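Long-range contacts in CRISPR-associated protein CasA/Cse1 (Thermus thermophilus, PDB 4AN8), which forms part of the Cascade ribonucleoprotein complex of type I-E CRISPR immunity, in which it probably helps to select foreign DNA: residues R66-P71 / G85-P90; W125-P130 / R262-G267; L392-Q397 / E490-R495. All coordinates share one frame; numbering follows the deposited sequence.

Contact 1 (R66-P71 / G85-P90)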
ATOM      1  N   ARG A  66      10.086  15.335  10.839  1.00 22.19           N
ATOM      2  CA  ARG A  66      11.219  15.674  11.664  1.00 22.19           C
ATOM      3  C   ARG A  66      11.558  17.152  11.496  1.00 22.19           C
ATOM      4  O   ARG A  66      11.752  17.857  12.473  1.00 22.19           O
ATOM      5  CB  ARG A  66      12.417  14.784  11.320  1.00 21.31           C
ATOM      6  CG  ARG A  66      12.134  13.311  11.519  1.00 21.31           C
ATOM      7  CD  ARG A  66      11.752  13.047  12.973  1.00 21.31           C
ATOM      8  NE  ARG A  66      12.900  13.215  13.865  1.00 21.31           N
ATOM      9  CZ  ARG A  66      12.846  13.001  15.173  1.00 21.31           C
ATOM     10  NH1 ARG A  66      11.698  12.617  15.730  1.00 21.31           N
ATOM     11  NH2 ARG A  66      13.938  13.171  15.918  1.00 21.31           N
ATOM     12  N   ALA A  67      11.606  17.617  10.251  1.00 25.16           N
ATOM     13  CA  ALA A  67      11.946  19.007   9.983  1.00 25.16           C
ATOM     14  C   ALA A  67      10.950  19.973  10.603  1.00 25.16           C
ATOM     15  O   ALA A  67      11.345  21.022  11.082  1.00 25.16           O
ATOM     16  CB  ALA A  67      12.077  19.261   8.508  1.00 23.01           C
ATOM     17  N   LEU A  68       9.668  19.619  10.606  1.00 25.10           N
ATOM     18  CA  LEU A  68       8.627  20.495  11.151  1.00 25.10           C
ATOM     19  C   LEU A  68       8.278  20.116  12.591  1.00 25.10           C
ATOM     20  O   LEU A  68       7.471  20.772  13.238  1.00 25.10           O
ATOM     21  CB  LEU A  68       7.364  20.462  10.281  1.00 33.51           C
ATOM     22  CG  LEU A  68       7.615  20.796   8.806  1.00 33.51           C
ATOM     23  CD1 LEU A  68       6.374  20.598   7.960  1.00 33.51           C
ATOM     24  CD2 LEU A  68       8.134  22.221   8.676  1.00 33.51           C
ATOM     25  N   SER A  69       8.866  19.035  13.073  1.00 33.89           N
ATOM     26  CA  SER A  69       8.634  18.619  14.438  1.00 33.89           C
ATOM     27  C   SER A  69       7.135  18.544  14.730  1.00 33.89           C
ATOM     28  O   SER A  69       6.673  18.956  15.787  1.00 33.89           O
ATOM     29  CB  SER A  69       9.330  19.600  15.376  1.00 39.92           C
ATOM     30  OG  SER A  69       9.549  18.998  16.626  1.00 39.92           O
ATOM     31  N   GLY A  70       6.381  18.014  13.773  1.00 28.01           N
ATOM     32  CA  GLY A  70       4.919  17.993  13.822  1.00 28.01           C
ATOM     33  C   GLY A  70       4.391  17.321  12.559  1.00 28.01           C
ATOM     34  O   GLY A  70       5.083  16.495  11.976  1.00 28.01           O
ATOM     35  N   PRO A  71       3.180  17.694  12.105  1.00 25.36           N
ATOM     36  CA  PRO A  71       2.335  18.738  12.700  1.00 25.36           C
ATOM     37  C   PRO A  71       1.776  18.252  14.017  1.00 25.36           C
ATOM     38  O   PRO A  71       1.387  17.093  14.100  1.00 25.36           O
ATOM     39  CB  PRO A  71       1.201  18.887  11.684  1.00 24.55           C
ATOM     40  CG  PRO A  71       1.111  17.555  11.026  1.00 24.55           C
ATOM     41  CD  PRO A  71       2.539  17.085  10.923  1.00 24.55           C
ATOM     42  N   GLY A  85       1.632  25.950   0.915  1.00 28.09           N
ATOM     43  CA  GLY A  85       2.993  25.446   1.040  1.00 28.09           C
ATOM     44  C   GLY A  85       3.393  25.175   2.472  1.00 28.09           C
ATOM     45  O   GLY A  85       2.723  25.658   3.386  1.00 28.09           O
ATOM     46  N   PHE A  86       4.457  24.385   2.658  1.00 30.21           N
ATOM     47  CA  PHE A  86       5.051  24.134   3.971  1.00 30.21           C
ATOM     48  C   PHE A  86       5.937  25.300   4.381  1.00 30.21           C
ATOM     49  O   PHE A  86       6.454  26.017   3.521  1.00 30.21           O
ATOM     50  CB  PHE A  86       5.965  22.898   3.945  1.00 23.87           C
ATOM     51  CG  PHE A  86       5.277  21.627   3.579  1.00 23.87           C
ATOM     52  CD1 PHE A  86       4.328  21.068   4.423  1.00 23.87           C
ATOM     53  CD2 PHE A  86       5.592  20.978   2.395  1.00 23.87           C
ATOM     54  CE1 PHE A  86       3.698  19.899   4.084  1.00 23.87           C
ATOM     55  CE2 PHE A  86       4.955  19.806   2.052  1.00 23.87           C
ATOM     56  CZ  PHE A  86       4.011  19.267   2.890  1.00 23.87           C
ATOM     57  N   PRO A  87       6.149  25.469   5.698  1.00 34.03           N
ATOM     58  CA  PRO A  87       7.210  26.352   6.187  1.00 34.03           C
ATOM     59  C   PRO A  87       8.536  25.959   5.546  1.00 34.03           C
ATOM     60  O   PRO A  87       8.943  24.792   5.645  1.00 34.03           O
ATOM     61  CB  PRO A  87       7.242  26.053   7.687  1.00 40.39           C
ATOM     62  CG  PRO A  87       5.858  25.684   8.003  1.00 40.39           C
ATOM     63  CD  PRO A  87       5.355  24.913   6.802  1.00 40.39           C
ATOM     64  N   GLN A  88       9.193  26.920   4.901  1.00 43.17           N
ATOM     65  CA  GLN A  88      10.370  26.639   4.085  1.00 43.17           C
ATOM     66  C   GLN A  88      11.666  26.582   4.877  1.00 43.17           C
ATOM     67  O   GLN A  88      12.532  25.752   4.607  1.00 43.17           O
ATOM     68  CB  GLN A  88      10.502  27.693   3.000  1.00 43.32           C
ATOM     69  CG  GLN A  88       9.229  27.919   2.258  1.00 43.32           C
ATOM     70  CD  GLN A  88       9.183  27.169   0.954  1.00 43.32           C
ATOM     71  OE1 GLN A  88       9.993  27.412   0.056  1.00 43.32           O
ATOM     72  NE2 GLN A  88       8.222  26.246   0.832  1.00 43.32           N
ATOM     73  N   ASP A  89      11.804  27.482   5.839  1.00 34.72           N
ATOM     74  CA  ASP A  89      13.043  27.601   6.596  1.00 34.72           C
ATOM     75  C   ASP A  89      13.333  26.376   7.453  1.00 34.72           C
ATOM     76  O   ASP A  89      14.443  25.855   7.415  1.00 34.72           O
ATOM     77  CB  ASP A  89      13.051  28.884   7.441  1.00 59.91           C
ATOM     78  CG  ASP A  89      13.678  30.070   6.705  1.00 59.91           C
ATOM     79  OD1 ASP A  89      14.077  29.922   5.522  1.00 59.91           O
ATOM     80  OD2 ASP A  89      13.765  31.160   7.320  1.00 59.91           O
ATOM     81  N   PRO A  90      12.339  25.910   8.232  1.00 27.46           N
ATOM     82  CA  PRO A  90      12.537  24.654   8.960  1.00 27.46           C
ATOM     83  C   PRO A  90      12.999  23.529   8.027  1.00 27.46           C
ATOM     84  O   PRO A  90      13.901  22.775   8.375  1.00 27.46           O
ATOM     85  CB  PRO A  90      11.141  24.345   9.497  1.00 28.63           C
ATOM     86  CG  PRO A  90      10.487  25.698   9.607  1.00 28.63           C
ATOM     87  CD  PRO A  90      10.985  26.455   8.428  1.00 28.63           C
TER
HETATM   88  O   HOH W   1      13.999  22.136  11.312  1.00 54.65           O

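Contact 2 (W125-P130 / R262-G267). With ACT (acetate ion), chain D.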
ATOM      1  N   TRP A 125      22.141  -5.965  -8.291  1.00 24.50           N
ATOM      2  CA  TRP A 125      21.155  -5.043  -7.744  1.00 24.50           C
ATOM      3  C   TRP A 125      19.747  -5.538  -8.007  1.00 24.50           C
ATOM      4  O   TRP A 125      18.805  -5.114  -7.341  1.00 24.50           O
ATOM      5  CB  TRP A 125      21.340  -3.622  -8.285  1.00 29.41           C
ATOM      6  CG  TRP A 125      20.890  -3.405  -9.698  1.00 29.41           C
ATOM      7  CD1 TRP A 125      21.570  -3.731 -10.834  1.00 29.41           C
ATOM      8  CD2 TRP A 125      19.676  -2.774 -10.123  1.00 29.41           C
ATOM      9  NE1 TRP A 125      20.856  -3.357 -11.938  1.00 29.41           N
ATOM     10  CE2 TRP A 125      19.686  -2.764 -11.535  1.00 29.41           C
ATOM     11  CE3 TRP A 125      18.580  -2.217  -9.448  1.00 29.41           C
ATOM     12  CZ2 TRP A 125      18.633  -2.221 -12.296  1.00 29.41           C
ATOM     13  CZ3 TRP A 125      17.531  -1.664 -10.204  1.00 29.41           C
ATOM     14  CH2 TRP A 125      17.568  -1.678 -11.611  1.00 29.41           C
ATOM     15  N   SER A 126      19.597  -6.457  -8.955  1.00 29.35           N
ATOM     16  CA  SER A 126      18.277  -7.008  -9.263  1.00 29.35           C
ATOM     17  C   SER A 126      17.589  -7.637  -8.043  1.00 29.35           C
ATOM     18  O   SER A 126      16.366  -7.699  -7.990  1.00 29.35           O
ATOM     19  CB  SER A 126      18.382  -8.032 -10.388  1.00 35.99           C
ATOM     20  OG  SER A 126      19.261  -9.074 -10.020  1.00 35.99           O
ATOM     21  N   LYS A 127      18.379  -8.100  -7.070  1.00 23.17           N
ATOM     22  CA  LYS A 127      17.856  -8.650  -5.816  1.00 23.17           C
ATOM     23  C   LYS A 127      17.048  -7.611  -4.978  1.00 23.17           C
ATOM     24  O   LYS A 127      16.251  -7.972  -4.104  1.00 23.17           O
ATOM     25  CB  LYS A 127      19.009  -9.213  -4.988  1.00 58.50           C
ATOM     26  CG  LYS A 127      18.654  -9.520  -3.539  1.00 58.50           C
ATOM     27  CD  LYS A 127      18.176 -10.966  -3.354  1.00 58.50           C
ATOM     28  CE  LYS A 127      17.823 -11.267  -1.897  1.00 58.50           C
ATOM     29  NZ  LYS A 127      17.866 -12.726  -1.612  1.00 58.50           N
ATOM     30  N   LEU A 128      17.272  -6.323  -5.235  1.00 22.95           N
ATOM     31  CA  LEU A 128      16.522  -5.271  -4.561  1.00 22.95           C
ATOM     32  C   LEU A 128      15.090  -5.192  -5.049  1.00 22.95           C
ATOM     33  O   LEU A 128      14.230  -4.614  -4.378  1.00 22.95           O
ATOM     34  CB  LEU A 128      17.185  -3.929  -4.813  1.00 17.79           C
ATOM     35  CG  LEU A 128      18.579  -3.749  -4.200  1.00 17.79           C
ATOM     36  CD1 LEU A 128      19.139  -2.397  -4.621  1.00 17.79           C
ATOM     37  CD2 LEU A 128      18.547  -3.907  -2.673  1.00 17.79           C
ATOM     38  N   LEU A 129      14.833  -5.773  -6.220  1.00 27.53           N
ATOM     39  CA  LEU A 129      13.541  -5.636  -6.878  1.00 27.53           C
ATOM     40  C   LEU A 129      12.635  -6.835  -6.631  1.00 27.53           C
ATOM     41  O   LEU A 129      13.099  -7.961  -6.478  1.00 27.53           O
ATOM     42  CB  LEU A 129      13.716  -5.458  -8.387  1.00 34.71           C
ATOM     43  CG  LEU A 129      14.516  -4.272  -8.891  1.00 34.71           C
ATOM     44  CD1 LEU A 129      14.720  -4.414 -10.376  1.00 34.71           C
ATOM     45  CD2 LEU A 129      13.814  -2.972  -8.554  1.00 34.71           C
ATOM     46  N   PRO A 130      11.325  -6.595  -6.608  1.00 33.19           N
ATOM     47  CA  PRO A 130      10.361  -7.689  -6.459  1.00 33.19           C
ATOM     48  C   PRO A 130      10.456  -8.656  -7.632  1.00 33.19           C
ATOM     49  O   PRO A 130      10.502  -8.212  -8.777  1.00 33.19           O
ATOM     50  CB  PRO A 130       9.007  -6.964  -6.464  1.00 23.89           C
ATOM     51  CG  PRO A 130       9.277  -5.673  -7.169  1.00 23.89           C
ATOM     52  CD  PRO A 130      10.669  -5.290  -6.750  1.00 23.89           C
ATOM     53  N   ARG A 262      25.702  -1.912 -10.757  1.00 22.45           N
ATOM     54  CA  ARG A 262      25.353  -3.267 -11.174  1.00 22.45           C
ATOM     55  C   ARG A 262      25.228  -4.224  -9.990  1.00 22.45           C
ATOM     56  O   ARG A 262      24.410  -5.131 -10.020  1.00 22.45           O
ATOM     57  CB  ARG A 262      26.398  -3.832 -12.144  1.00 33.86           C
ATOM     58  CG  ARG A 262      26.466  -3.164 -13.513  1.00 33.86           C
ATOM     59  CD  ARG A 262      27.545  -3.836 -14.397  1.00 33.86           C
ATOM     60  NE  ARG A 262      27.530  -3.318 -15.756  1.00 33.86           N
ATOM     61  CZ  ARG A 262      28.275  -2.304 -16.184  1.00 33.86           C
ATOM     62  NH1 ARG A 262      29.129  -1.698 -15.364  1.00 33.86           N
ATOM     63  NH2 ARG A 262      28.169  -1.899 -17.440  1.00 33.86           N
ATOM     64  N   PHE A 263      26.078  -4.039  -8.981  1.00 21.22           N
ATOM     65  CA  PHE A 263      26.228  -4.972  -7.862  1.00 21.22           C
ATOM     66  C   PHE A 263      26.188  -4.284  -6.498  1.00 21.22           C
ATOM     67  O   PHE A 263      26.335  -3.068  -6.390  1.00 21.22           O
ATOM     68  CB  PHE A 263      27.552  -5.758  -7.978  1.00 28.78           C
ATOM     69  CG  PHE A 263      27.634  -6.617  -9.192  1.00 28.78           C
ATOM     70  CD1 PHE A 263      27.001  -7.841  -9.231  1.00 28.78           C
ATOM     71  CD2 PHE A 263      28.331  -6.195 -10.304  1.00 28.78           C
ATOM     72  CE1 PHE A 263      27.064  -8.642 -10.363  1.00 28.78           C
ATOM     73  CE2 PHE A 263      28.389  -6.983 -11.437  1.00 28.78           C
ATOM     74  CZ  PHE A 263      27.745  -8.207 -11.465  1.00 28.78           C
ATOM     75  N   MET A 264      25.998  -5.090  -5.456  1.00 25.24           N
ATOM     76  CA  MET A 264      25.883  -4.593  -4.101  1.00 25.24           C
ATOM     77  C   MET A 264      26.437  -5.602  -3.089  1.00 25.24           C
ATOM     78  O   MET A 264      26.324  -6.820  -3.275  1.00 25.24           O
ATOM     79  CB  MET A 264      24.411  -4.298  -3.789  1.00 22.34           C
ATOM     80  CG  MET A 264      23.512  -5.517  -3.808  1.00 22.34           C
ATOM     81  SD  MET A 264      21.772  -5.047  -3.533  1.00 22.34           S
ATOM     82  CE  MET A 264      20.964  -6.628  -3.696  1.00 22.34           C
ATOM     83  N   GLY A 265      27.035  -5.085  -2.019  1.00 27.29           N
ATOM     84  CA  GLY A 265      27.312  -5.884  -0.842  1.00 27.29           C
ATOM     85  C   GLY A 265      25.962  -6.056  -0.192  1.00 27.29           C
ATOM     86  O   GLY A 265      25.110  -5.172  -0.330  1.00 27.29           O
ATOM     87  N   TYR A 266      25.758  -7.172   0.504  1.00 25.16           N
ATOM     88  CA  TYR A 266      24.448  -7.532   1.016  1.00 25.16           C
ATOM     89  C   TYR A 266      24.554  -8.386   2.282  1.00 25.16           C
ATOM     90  O   TYR A 266      25.338  -9.330   2.334  1.00 25.16           O
ATOM     91  CB  TYR A 266      23.667  -8.285  -0.069  1.00 23.20           C
ATOM     92  CG  TYR A 266      22.178  -8.390   0.211  1.00 23.20           C
ATOM     93  CD1 TYR A 266      21.329  -7.302  -0.027  1.00 23.20           C
ATOM     94  CD2 TYR A 266      21.615  -9.562   0.713  1.00 23.20           C
ATOM     95  CE1 TYR A 266      19.983  -7.367   0.234  1.00 23.20           C
ATOM     96  CE2 TYR A 266      20.234  -9.637   0.979  1.00 23.20           C
ATOM     97  CZ  TYR A 266      19.433  -8.526   0.737  1.00 23.20           C
ATOM     98  OH  TYR A 266      18.064  -8.558   0.991  1.00 23.20           O
ATOM     99  N   GLY A 267      23.770  -8.039   3.301  1.00 21.84           N
ATOM    100  CA  GLY A 267      23.714  -8.802   4.541  1.00 21.84           C
ATOM    101  C   GLY A 267      22.499  -8.451   5.385  1.00 21.84           C
ATOM    102  O   GLY A 267      21.614  -7.745   4.936  1.00 21.84           O
TER
HETATM  103  C   ACT D1498      15.700 -11.668   1.883  1.00 46.28           C
HETATM  104  O   ACT D1498      15.080 -10.563   1.913  1.00 46.67           O
HETATM  105  OXT ACT D1498      16.918 -11.621   1.543  1.00 46.25           O
HETATM  106  CH3 ACT D1498      15.014 -12.971   2.229  1.00 46.50           C

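Contact 3 (L392-Q397 / E490-R495)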
ATOM      1  N   LEU A 392     -24.351 -17.419  -4.605  1.00 35.71           N
ATOM      2  CA  LEU A 392     -23.782 -17.731  -5.920  1.00 35.71           C
ATOM      3  C   LEU A 392     -22.736 -18.833  -5.847  1.00 35.71           C
ATOM      4  O   LEU A 392     -22.726 -19.738  -6.685  1.00 35.71           O
ATOM      5  CB  LEU A 392     -23.196 -16.484  -6.591  1.00 32.67           C
ATOM      6  CG  LEU A 392     -24.255 -15.447  -6.967  1.00 32.67           C
ATOM      7  CD1 LEU A 392     -23.638 -14.127  -7.480  1.00 32.67           C
ATOM      8  CD2 LEU A 392     -25.265 -16.021  -7.978  1.00 32.67           C
ATOM      9  N   LYS A 393     -21.848 -18.763  -4.861  1.00 31.46           N
ATOM     10  CA  LYS A 393     -20.844 -19.810  -4.693  1.00 31.46           C
ATOM     11  C   LYS A 393     -21.511 -21.178  -4.479  1.00 31.46           C
ATOM     12  O   LYS A 393     -21.036 -22.210  -4.969  1.00 31.46           O
ATOM     13  CB  LYS A 393     -19.911 -19.480  -3.523  1.00 53.58           C
ATOM     14  CG  LYS A 393     -18.862 -20.541  -3.212  1.00 53.58           C
ATOM     15  CD  LYS A 393     -18.130 -20.187  -1.923  1.00 53.58           C
ATOM     16  CE  LYS A 393     -17.039 -21.193  -1.574  1.00 53.58           C
ATOM     17  NZ  LYS A 393     -15.923 -21.242  -2.586  1.00 53.58           N
ATOM     18  N   HIS A 394     -22.609 -21.189  -3.742  1.00 31.27           N
ATOM     19  CA  HIS A 394     -23.290 -22.440  -3.472  1.00 31.27           C
ATOM     20  C   HIS A 394     -23.940 -22.941  -4.759  1.00 31.27           C
ATOM     21  O   HIS A 394     -23.866 -24.127  -5.097  1.00 31.27           O
ATOM     22  CB  HIS A 394     -24.339 -22.263  -2.373  1.00 56.19           C
ATOM     23  CG  HIS A 394     -25.097 -23.515  -2.059  1.00 56.19           C
ATOM     24  ND1 HIS A 394     -26.446 -23.650  -2.308  1.00 56.19           N
ATOM     25  CD2 HIS A 394     -24.691 -24.696  -1.537  1.00 56.19           C
ATOM     26  CE1 HIS A 394     -26.842 -24.857  -1.938  1.00 56.19           C
ATOM     27  NE2 HIS A 394     -25.795 -25.512  -1.469  1.00 56.19           N
ATOM     28  N   LEU A 395     -24.565 -22.022  -5.479  1.00 30.97           N
ATOM     29  CA  LEU A 395     -25.144 -22.340  -6.771  1.00 30.97           C
ATOM     30  C   LEU A 395     -24.085 -23.005  -7.668  1.00 30.97           C
ATOM     31  O   LEU A 395     -24.329 -24.074  -8.234  1.00 30.97           O
ATOM     32  CB  LEU A 395     -25.691 -21.072  -7.407  1.00 36.81           C
ATOM     33  CG  LEU A 395     -26.811 -21.213  -8.433  1.00 36.81           C
ATOM     34  CD1 LEU A 395     -27.241 -19.844  -8.961  1.00 36.81           C
ATOM     35  CD2 LEU A 395     -26.349 -22.081  -9.563  1.00 36.81           C
ATOM     36  N   ALA A 396     -22.902 -22.394  -7.770  1.00 35.59           N
ATOM     37  CA  ALA A 396     -21.830 -22.925  -8.612  1.00 35.59           C
ATOM     38  C   ALA A 396     -21.412 -24.324  -8.184  1.00 35.59           C
ATOM     39  O   ALA A 396     -21.135 -25.178  -9.023  1.00 35.59           O
ATOM     40  CB  ALA A 396     -20.610 -21.984  -8.622  1.00 42.01           C
ATOM     41  N   GLN A 397     -21.368 -24.563  -6.877  1.00 43.28           N
ATOM     42  CA  GLN A 397     -21.089 -25.904  -6.358  1.00 43.28           C
ATOM     43  C   GLN A 397     -22.151 -26.931  -6.785  1.00 43.28           C
ATOM     44  O   GLN A 397     -21.810 -28.044  -7.197  1.00 43.28           O
ATOM     45  CB  GLN A 397     -20.984 -25.877  -4.833  1.00 47.43           C
ATOM     46  CG  GLN A 397     -19.619 -25.502  -4.315  1.00 47.43           C
ATOM     47  CD  GLN A 397     -19.665 -24.963  -2.898  1.00 47.43           C
ATOM     48  OE1 GLN A 397     -20.721 -24.952  -2.258  1.00 47.43           O
ATOM     49  NE2 GLN A 397     -18.525 -24.502  -2.403  1.00 47.43           N
ATOM     50  N   GLU A 490     -30.938 -22.608 -12.785  1.00 45.09           N
ATOM     51  CA  GLU A 490     -31.863 -21.522 -13.114  1.00 45.09           C
ATOM     52  C   GLU A 490     -32.927 -21.353 -12.021  1.00 45.09           C
ATOM     53  O   GLU A 490     -33.311 -20.224 -11.679  1.00 45.09           O
ATOM     54  CB  GLU A 490     -32.521 -21.759 -14.481  1.00 49.34           C
ATOM     55  CG  GLU A 490     -33.465 -20.650 -14.955  1.00 49.34           C
ATOM     56  CD  GLU A 490     -32.734 -19.397 -15.434  1.00 49.34           C
ATOM     57  OE1 GLU A 490     -31.838 -19.491 -16.296  1.00 49.34           O
ATOM     58  OE2 GLU A 490     -33.066 -18.298 -14.958  1.00 49.34           O
ATOM     59  N   GLN A 491     -33.400 -22.470 -11.469  1.00 47.67           N
ATOM     60  CA  GLN A 491     -34.411 -22.413 -10.411  1.00 47.67           C
ATOM     61  C   GLN A 491     -33.821 -21.831  -9.128  1.00 47.67           C
ATOM     62  O   GLN A 491     -34.407 -20.934  -8.525  1.00 47.67           O
ATOM     63  CB  GLN A 491     -35.017 -23.793 -10.154  1.00 90.50           C
ATOM     64  CG  GLN A 491     -35.937 -24.256 -11.272  1.00 90.50           C
ATOM     65  CD  GLN A 491     -36.572 -25.615 -11.008  1.00 90.50           C
ATOM     66  OE1 GLN A 491     -36.450 -26.177  -9.916  1.00 90.50           O
ATOM     67  NE2 GLN A 491     -37.255 -26.149 -12.017  1.00 90.50           N
ATOM     68  N   GLU A 492     -32.653 -22.340  -8.733  1.00 42.57           N
ATOM     69  CA  GLU A 492     -31.940 -21.860  -7.543  1.00 42.57           C
ATOM     70  C   GLU A 492     -31.577 -20.388  -7.697  1.00 42.57           C
ATOM     71  O   GLU A 492     -31.761 -19.587  -6.778  1.00 42.57           O
ATOM     72  CB  GLU A 492     -30.680 -22.695  -7.307  1.00 71.30           C
ATOM     73  CG  GLU A 492     -30.006 -22.483  -5.961  1.00 71.30           C
ATOM     74  CD  GLU A 492     -28.989 -23.579  -5.643  1.00 71.30           C
ATOM     75  OE1 GLU A 492     -28.818 -24.511  -6.465  1.00 71.30           O
ATOM     76  OE2 GLU A 492     -28.356 -23.517  -4.567  1.00 71.30           O
ATOM     77  N   PHE A 493     -31.074 -20.030  -8.873  1.00 44.39           N
ATOM     78  CA  PHE A 493     -30.725 -18.646  -9.123  1.00 44.39           C
ATOM     79  C   PHE A 493     -31.949 -17.769  -8.971  1.00 44.39           C
ATOM     80  O   PHE A 493     -31.841 -16.611  -8.578  1.00 44.39           O
ATOM     81  CB  PHE A 493     -30.117 -18.459 -10.508  1.00 37.53           C
ATOM     82  CG  PHE A 493     -29.812 -17.031 -10.830  1.00 37.53           C
ATOM     83  CD1 PHE A 493     -28.618 -16.456 -10.410  1.00 37.53           C
ATOM     84  CD2 PHE A 493     -30.722 -16.253 -11.524  1.00 37.53           C
ATOM     85  CE1 PHE A 493     -28.332 -15.143 -10.687  1.00 37.53           C
ATOM     86  CE2 PHE A 493     -30.448 -14.926 -11.806  1.00 37.53           C
ATOM     87  CZ  PHE A 493     -29.242 -14.368 -11.386  1.00 37.53           C
ATOM     88  N   GLY A 494     -33.117 -18.322  -9.286  1.00 47.56           N
ATOM     89  CA  GLY A 494     -34.364 -17.595  -9.128  1.00 47.56           C
ATOM     90  C   GLY A 494     -34.625 -17.326  -7.662  1.00 47.56           C
ATOM     91  O   GLY A 494     -34.932 -16.203  -7.271  1.00 47.56           O
ATOM     92  N   ARG A 495     -34.504 -18.363  -6.843  1.00 48.59           N
ATOM     93  CA  ARG A 495     -34.579 -18.199  -5.395  1.00 48.59           C
ATOM     94  C   ARG A 495     -33.698 -17.041  -4.909  1.00 48.59           C
ATOM     95  O   ARG A 495     -34.186 -16.129  -4.238  1.00 48.59           O
ATOM     96  CB  ARG A 495     -34.178 -19.489  -4.678  1.00 83.91           C
ATOM     97  CG  ARG A 495     -35.336 -20.229  -4.048  1.00 83.91           C
ATOM     98  CD  ARG A 495     -34.874 -21.452  -3.270  1.00 83.91           C
ATOM     99  NE  ARG A 495     -34.156 -22.426  -4.096  1.00 83.91           N
ATOM    100  CZ  ARG A 495     -34.733 -23.246  -4.973  1.00 83.91           C
ATOM    101  NH1 ARG A 495     -36.048 -23.206  -5.166  1.00 83.91           N
ATOM    102  NH2 ARG A 495     -33.991 -24.099  -5.667  1.00 83.91           N
TER

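Contact 1 (R66-P71 / G85-P90)
Leu68 meets Phe86, Pro87 and Pro90 through its two methyl branches, each with its own direction of approach. CD1 comes to the Phe86 ring at an angle that is neither squarely over the face nor in the ring plane, 4.1 Å from Phe86 CD1, and the two side chains run roughly perpendicular. CD2 lies against the two prolines, with Leu68 CD2 3.8 Å from Pro90 CB and 4.1 Å from Pro87 CB. With CG anti to the carbonyl carbon (chi1 -55°), the fork is carried across the gap although the CB bond itself does not aim at 85-90. Trp80 touches both Leu68 and Pro87, while the Phe86 side chain also touches Leu200, Leu203 and Leu204 of helix 199-206.

The contact joins the C-terminal end of helix 50-67 to the approach and first turn of helix 88-98, with helix 74-83 between them in the chain. No direct hydrogen bond joins the segments; instead one water donates to Ala67 O at 2.9 Å and to Pro90 O at 3.0 Å. Just beyond, Ser69, with positive phi, is the C-prime residue of a Schellman motif: Gly70 N turns back to His65 O, and the Ser69 N to Arg66 O bond is weak. Within 85-90, Gln88 NE2 returns to Phe86 O at 3.2 Å with a nearly straight N-H...O angle of 168°.

With 199 Å² buried in total, cohesion comes from the two Leu68 methyls on Phe86, Pro87 and Pro90, with Ala67 O against Pro90 CB, supplemented by a single water donating to two backbone carbonyls, which can only accept.

Contact 2 (W125-P130 / R262-G267)
Met264 lays its thioether along the branched end of Leu128, the two side chains lying alongside and running in opposing senses. Met264 SD is 3.5 Å from Leu128 CG and equally near CD2, and its methyl continues to Lys127, where Met264 CE and Lys127 CB stand 3.5 Å apart, tighter than usual for two carbons. The Met264 chain, extended beyond CG, gives it this reach from the strand. Lys127, its CG anti to the backbone N, sets that atom over one face of the Tyr266 ring and crosses the tyrosine side chain at about a right angle; the bend that follows sends CE and NZ on toward the hydroxyl side. There an acetate, probably from the crystallisation liquor, is 3.5 Å from Lys127 NZ through OXT, a weak hydrogen bond; Arg250 NE also binds it. The Tyr266 hydroxyl is hydrogen-bonded to His164 of helix 154-167.

At the other end, Trp125 N donates to Arg262 O over 3.0 Å at 165°, the donor standing 36° above the carbonyl plane. The same oxygen lies at the edge of the indole, 3.3 Å from Trp125 CD1, while the indole nitrogen is bound to Pro150 O.

Leu123 pairs its backbone with Met264, and the Trp125 bond continues in the same register from the first residue of the 3-10 segment 125-128. This is a strand-end connection folded over the face of a mixed beta-sheet, with helix 154-167 packed on Trp125 and Leu128.

Contact 3 (L392-Q397 / E490-R495)
Leu395 and Glu492, like His394 and Phe493, have CG anti to the backbone N; in the first two, whose CB bonds already point at the opposite helix, this torsion carries the side chain on into the interface, whereas Phe493 lies alongside and offers its CB and ring edge. For Leu395 (chi1 -155°) the result is that CD1 arrives at the base of Phe493, 3.5 Å from Phe493 CB, and lies in the plane of the ring at its edge, so the leucine wedges against the edge of the aromatic side chain. For Glu492 the chain stays extended beyond CG and carries the carboxylate across to the other helix.

Leu392 adds a second methyl to the same ring: Leu392 CD2 is 4.2 Å from Phe493 CD1, near the ring plane, and approaches on an oblique course. One phenyl edge is therefore shared by leucines three residues apart, which occupy neighbouring turns of helix 392-397.

The polar margin is formed by His394 and Glu492. Glu492 OE2 is 3.0 Å from His394 ND1 and 3.3 Å from His394 CE1, with ring and carboxylate planes 68° apart and the side chains crossing at about a right angle. The nearby carboxylate would probably polarise the imidazole. It also packs against the backbone, Glu492 OE2 lying 4.1 Å from Leu395 CA.

The short helical segments are nearly antiparallel, at 168°, with axes 10.2 Å apart. Phe493 stacks on Trp469 of helix 453-476 and touches Ala465 and Leu466, while Trp469 also contacts Leu395 and hydrogen-bonds Glu490, which in addition forms a salt bridge to Arg473. Leu392 turns to Leu429 and Tyr433 of helix 429-446, so helices 372-403 and 483-499 belong to one C-terminal helical bundle with these two.

Overall arrangement
From the N terminus the contacts follow in series, with no nesting or crossing. Contact 1 closes first, a short loop of 13 intervening residues, mostly helix 74-83, joining the end of helix 50-67 to the start of helix 88-98. Contact 2 closes a much longer excursion of 131 residues, bringing the connection after strand 123-124 back onto strand 261-273. Contact 3 spans 92 residues, largely helical, and pairs helices 372-403 and 483-499. Contacts 1 and 2 have centres 34 Å apart, whereas contact 3 is 58 Å from contact 1, across the chain's centre, and 51 Å from contact 2. None touches another.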